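Local coordinates for protein putative dihydrodipicolinate synthase (Thermus thermophilus, PDB 2PCQ) that is of unconfirmed function but belongs to the dihydrodipicolinate synthetase family of TIM-barrel proteins and forms a four-chain assembly, at residues Met1-Glu13 / Gly191-Arg205. Residues are numbered along the deposited sequence; the frame is centred on the assembly and turned at random.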
# COMPACT_ATOMS: atom_id res chain seq x y z
N MSE A 1 28.47 -16.87 -3.01
CA MSE A 1 29.44 -15.89 -3.58
C MSE A 1 29.03 -14.46 -3.28
O MSE A 1 27.92 -14.20 -2.78
CB MSE A 1 29.56 -16.07 -5.09
CG MSE A 1 29.92 -17.47 -5.51
SE MSE A 1 30.26 -17.52 -7.40
CE MSE A 1 28.41 -17.68 -7.99
N ILE A 2 29.92 -13.54 -3.60
CA ILE A 2 29.69 -12.12 -3.41
C ILE A 2 29.90 -11.45 -4.76
O ILE A 2 31.00 -11.52 -5.32
CB ILE A 2 30.69 -11.49 -2.40
CG1 ILE A 2 30.53 -12.14 -1.01
CG2 ILE A 2 30.48 -9.98 -2.33
CD1 ILE A 2 29.14 -11.94 -0.40
N LEU A 3 28.85 -10.83 -5.28
CA LEU A 3 28.93 -10.14 -6.56
C LEU A 3 28.37 -8.74 -6.44
O LEU A 3 27.35 -8.52 -5.79
CB LEU A 3 28.15 -10.87 -7.66
CG LEU A 3 28.61 -12.26 -8.08
CD1 LEU A 3 28.10 -13.31 -7.10
CD2 LEU A 3 28.08 -12.55 -9.47
N PRO A 4 29.04 -7.75 -7.04
CA PRO A 4 28.49 -6.40 -6.92
C PRO A 4 27.76 -5.99 -8.19
O PRO A 4 28.13 -6.38 -9.30
CB PRO A 4 29.74 -5.56 -6.71
CG PRO A 4 30.70 -6.21 -7.67
CD PRO A 4 30.46 -7.70 -7.43
N PRO A 5 26.67 -5.22 -8.04
CA PRO A 5 25.92 -4.76 -9.22
C PRO A 5 26.64 -3.46 -9.59
O PRO A 5 26.35 -2.40 -9.04
CB PRO A 5 24.52 -4.52 -8.66
CG PRO A 5 24.79 -4.07 -7.26
CD PRO A 5 25.88 -5.03 -6.81
N ILE A 6 27.60 -3.54 -10.51
CA ILE A 6 28.34 -2.34 -10.88
C ILE A 6 27.51 -1.29 -11.59
O ILE A 6 26.67 -1.60 -12.44
CB ILE A 6 29.58 -2.67 -11.75
CG1 ILE A 6 29.15 -3.23 -13.11
CG2 ILE A 6 30.48 -3.67 -11.03
CD1 ILE A 6 30.30 -3.34 -14.10
N PRO A 7 27.71 -0.02 -11.23
CA PRO A 7 26.95 1.05 -11.88
C PRO A 7 27.45 1.26 -13.30
O PRO A 7 28.54 0.81 -13.65
CB PRO A 7 27.21 2.25 -10.98
CG PRO A 7 28.59 2.00 -10.47
CD PRO A 7 28.55 0.52 -10.15
N THR A 8 26.64 1.92 -14.12
CA THR A 8 27.01 2.21 -15.49
C THR A 8 27.30 3.71 -15.53
O THR A 8 26.40 4.53 -15.34
CB THR A 8 25.88 1.88 -16.48
OG1 THR A 8 25.58 0.48 -16.39
CG2 THR A 8 26.30 2.21 -17.91
N PRO A 9 28.57 4.08 -15.77
CA PRO A 9 29.01 5.48 -15.82
C PRO A 9 28.48 6.34 -16.96
O PRO A 9 28.42 5.91 -18.11
CB PRO A 9 30.54 5.36 -15.90
CG PRO A 9 30.82 4.01 -15.31
CD PRO A 9 29.72 3.17 -15.88
N PHE A 10 28.09 7.56 -16.61
CA PHE A 10 27.61 8.57 -17.55
C PHE A 10 28.39 9.82 -17.12
O PHE A 10 28.73 9.94 -15.94
CB PHE A 10 26.12 8.88 -17.37
CG PHE A 10 25.20 7.75 -17.71
CD1 PHE A 10 24.96 7.40 -19.03
CD2 PHE A 10 24.56 7.02 -16.70
CE1 PHE A 10 24.10 6.34 -19.35
CE2 PHE A 10 23.70 5.97 -17.00
CZ PHE A 10 23.47 5.63 -18.33
N ASP A 11 28.71 10.72 -18.05
CA ASP A 11 29.39 11.94 -17.64
C ASP A 11 28.27 12.83 -17.09
O ASP A 11 27.12 12.40 -17.06
CB ASP A 11 30.11 12.63 -18.81
CG ASP A 11 29.20 12.91 -19.99
OD1 ASP A 11 28.01 13.23 -19.78
OD2 ASP A 11 29.69 12.83 -21.13
N ARG A 12 28.60 14.04 -16.67
CA ARG A 12 27.59 14.95 -16.13
C ARG A 12 26.46 15.29 -17.09
O ARG A 12 25.34 15.59 -16.65
CB ARG A 12 28.25 16.25 -15.64
CG ARG A 12 28.94 16.13 -14.29
CD ARG A 12 29.65 17.42 -13.92
NE ARG A 12 30.29 17.34 -12.61
CZ ARG A 12 29.63 17.32 -11.45
NH1 ARG A 12 28.31 17.38 -11.43
NH2 ARG A 12 30.30 17.25 -10.31
N GLU A 13 26.73 15.22 -18.39
CA GLU A 13 25.70 15.53 -19.39
C GLU A 13 24.82 14.32 -19.71
O GLU A 13 23.84 14.44 -20.45
CB GLU A 13 26.35 16.05 -20.67
CG GLU A 13 26.95 17.45 -20.56
CD GLU A 13 28.10 17.52 -19.58
OE1 GLU A 13 29.08 16.75 -19.75
OE2 GLU A 13 28.05 18.34 -18.65
N GLY A 191 24.44 -16.63 -1.32
CA GLY A 191 25.31 -15.48 -1.19
C GLY A 191 24.57 -14.18 -1.40
O GLY A 191 23.35 -14.13 -1.27
N GLY A 192 25.32 -13.13 -1.74
CA GLY A 192 24.70 -11.85 -1.96
C GLY A 192 25.24 -11.07 -3.14
O GLY A 192 26.44 -11.09 -3.42
N ILE A 193 24.33 -10.42 -3.85
CA ILE A 193 24.67 -9.57 -4.98
C ILE A 193 24.25 -8.23 -4.41
O ILE A 193 23.09 -7.83 -4.49
CB ILE A 193 23.86 -9.96 -6.23
CG1 ILE A 193 24.22 -11.39 -6.64
CG2 ILE A 193 24.16 -8.99 -7.37
CD1 ILE A 193 23.50 -11.90 -7.88
N LEU A 194 25.22 -7.56 -3.79
CA LEU A 194 24.97 -6.31 -3.08
C LEU A 194 25.66 -5.07 -3.60
O LEU A 194 26.86 -5.09 -3.87
CB LEU A 194 25.37 -6.52 -1.62
CG LEU A 194 24.92 -7.83 -0.97
CD1 LEU A 194 25.69 -8.08 0.32
CD2 LEU A 194 23.42 -7.75 -0.69
N ALA A 195 24.91 -3.98 -3.69
CA ALA A 195 25.45 -2.70 -4.12
C ALA A 195 26.58 -2.31 -3.17
O ALA A 195 27.57 -1.71 -3.59
CB ALA A 195 24.35 -1.64 -4.11
N ALA A 196 26.43 -2.66 -1.90
CA ALA A 196 27.43 -2.33 -0.89
C ALA A 196 28.75 -3.07 -1.15
O ALA A 196 29.79 -2.68 -0.64
CB ALA A 196 26.91 -2.66 0.50
N ALA A 197 28.69 -4.14 -1.94
CA ALA A 197 29.88 -4.91 -2.26
C ALA A 197 30.76 -4.15 -3.26
O ALA A 197 31.88 -4.57 -3.55
CB ALA A 197 29.51 -6.28 -2.82
N ASN A 198 30.24 -3.04 -3.79
CA ASN A 198 31.01 -2.20 -4.70
C ASN A 198 32.00 -1.41 -3.85
O ASN A 198 33.04 -0.96 -4.33
CB ASN A 198 30.13 -1.17 -5.42
CG ASN A 198 29.30 -1.76 -6.54
OD1 ASN A 198 28.09 -1.94 -6.41
ND2 ASN A 198 29.94 -2.06 -7.66
N LEU A 199 31.66 -1.24 -2.57
CA LEU A 199 32.49 -0.46 -1.65
C LEU A 199 33.33 -1.28 -0.68
O LEU A 199 34.50 -0.97 -0.46
CB LEU A 199 31.60 0.51 -0.87
CG LEU A 199 30.66 1.40 -1.70
CD1 LEU A 199 29.79 2.23 -0.77
CD2 LEU A 199 31.47 2.30 -2.62
N ALA A 200 32.73 -2.31 -0.09
CA ALA A 200 33.45 -3.15 0.87
C ALA A 200 33.29 -4.62 0.51
O ALA A 200 32.82 -5.42 1.32
CB ALA A 200 32.93 -2.89 2.28
N PRO A 201 33.69 -5.01 -0.71
CA PRO A 201 33.58 -6.41 -1.15
C PRO A 201 34.23 -7.44 -0.23
O PRO A 201 33.69 -8.53 -0.03
CB PRO A 201 34.20 -6.39 -2.55
CG PRO A 201 35.17 -5.22 -2.48
CD PRO A 201 34.37 -4.19 -1.72
N ARG A 202 35.39 -7.10 0.33
CA ARG A 202 36.08 -8.03 1.22
C ARG A 202 35.33 -8.22 2.54
O ARG A 202 35.39 -9.30 3.13
CB ARG A 202 37.52 -7.56 1.48
CG ARG A 202 38.46 -7.75 0.28
CD ARG A 202 39.89 -7.25 0.54
NE ARG A 202 39.91 -5.82 0.85
CZ ARG A 202 39.93 -5.31 2.07
NH1 ARG A 202 39.94 -6.11 3.13
NH2 ARG A 202 39.90 -4.00 2.25
N ALA A 203 34.62 -7.20 2.99
CA ALA A 203 33.88 -7.30 4.24
C ALA A 203 32.71 -8.27 4.14
O ALA A 203 32.52 -9.12 5.00
CB ALA A 203 33.39 -5.93 4.68
N TYR A 204 31.92 -8.14 3.07
CA TYR A 204 30.78 -9.03 2.88
C TYR A 204 31.26 -10.46 2.65
O TYR A 204 30.58 -11.41 3.03
CB TYR A 204 29.91 -8.52 1.74
CG TYR A 204 29.10 -7.31 2.16
CD1 TYR A 204 27.98 -7.45 2.99
CD2 TYR A 204 29.51 -6.02 1.82
CE1 TYR A 204 27.29 -6.33 3.47
CE2 TYR A 204 28.83 -4.89 2.30
CZ TYR A 204 27.73 -5.06 3.13
OH TYR A 204 27.06 -3.96 3.61
N ARG A 205 32.42 -10.61 2.03
CA ARG A 205 33.00 -11.93 1.79
C ARG A 205 33.37 -12.55 3.14
O ARG A 205 33.12 -13.74 3.39
CB ARG A 205 34.27 -11.79 0.94
CG ARG A 205 35.06 -13.08 0.78
CD ARG A 205 34.41 -13.98 -0.26
NE ARG A 205 33.93 -15.23 0.31
CZ ARG A 205 33.30 -16.17 -0.40
NH1 ARG A 205 33.07 -15.99 -1.69
NH2 ARG A 205 32.90 -17.28 0.20
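Pro4 lies over one face of the flat Asn198 amide, its CB 3.8 Å from Asn198 CG. Pro7 comes from the opposite face, past the end of the group, while Pro5 O and Ile6 CA lie beyond the end of the group. The Pro5 ring turns its CG–CD side to the 194–195 peptide: CD is 3.1 Å from Leu194 O, and CG is 3.5 Å from Ala195 CA. The guanidinium of Arg205 stands obliquely to Met1 and Ile2, with its NH1 4.1 Å from Met1 CA; salt bridges to Asp33 and Asp209 hold it.

Between the strands, Gly192 N donates to Met1 O and Leu3 N to Gly192 O at 3.1 Å, the latter a nearly straight bond at 166°. Leu194 N reaches Leu3 O only weakly, at 126°. This parallel pairing of Ile2 with Gly192 and Leu3 with Ile193 joins the first and last strands, closing the eight-stranded TIM barrel.

Ile2 packs between the turn before helix 201–212 and the helix itself. With chi1 at -62°, CG2 stands anti to the backbone N and meets Ala197 CB at 3.9 Å, whereas the CG1 branch runs to the helix backbone, 3.7 Å from Arg205 CA. On the other face of the sheet, Leu3 CB packs against Ile193 CG1 at 4.1 Å, and Ile193 also touches Leu36 of strand 36–37, the next strand beyond 2–6.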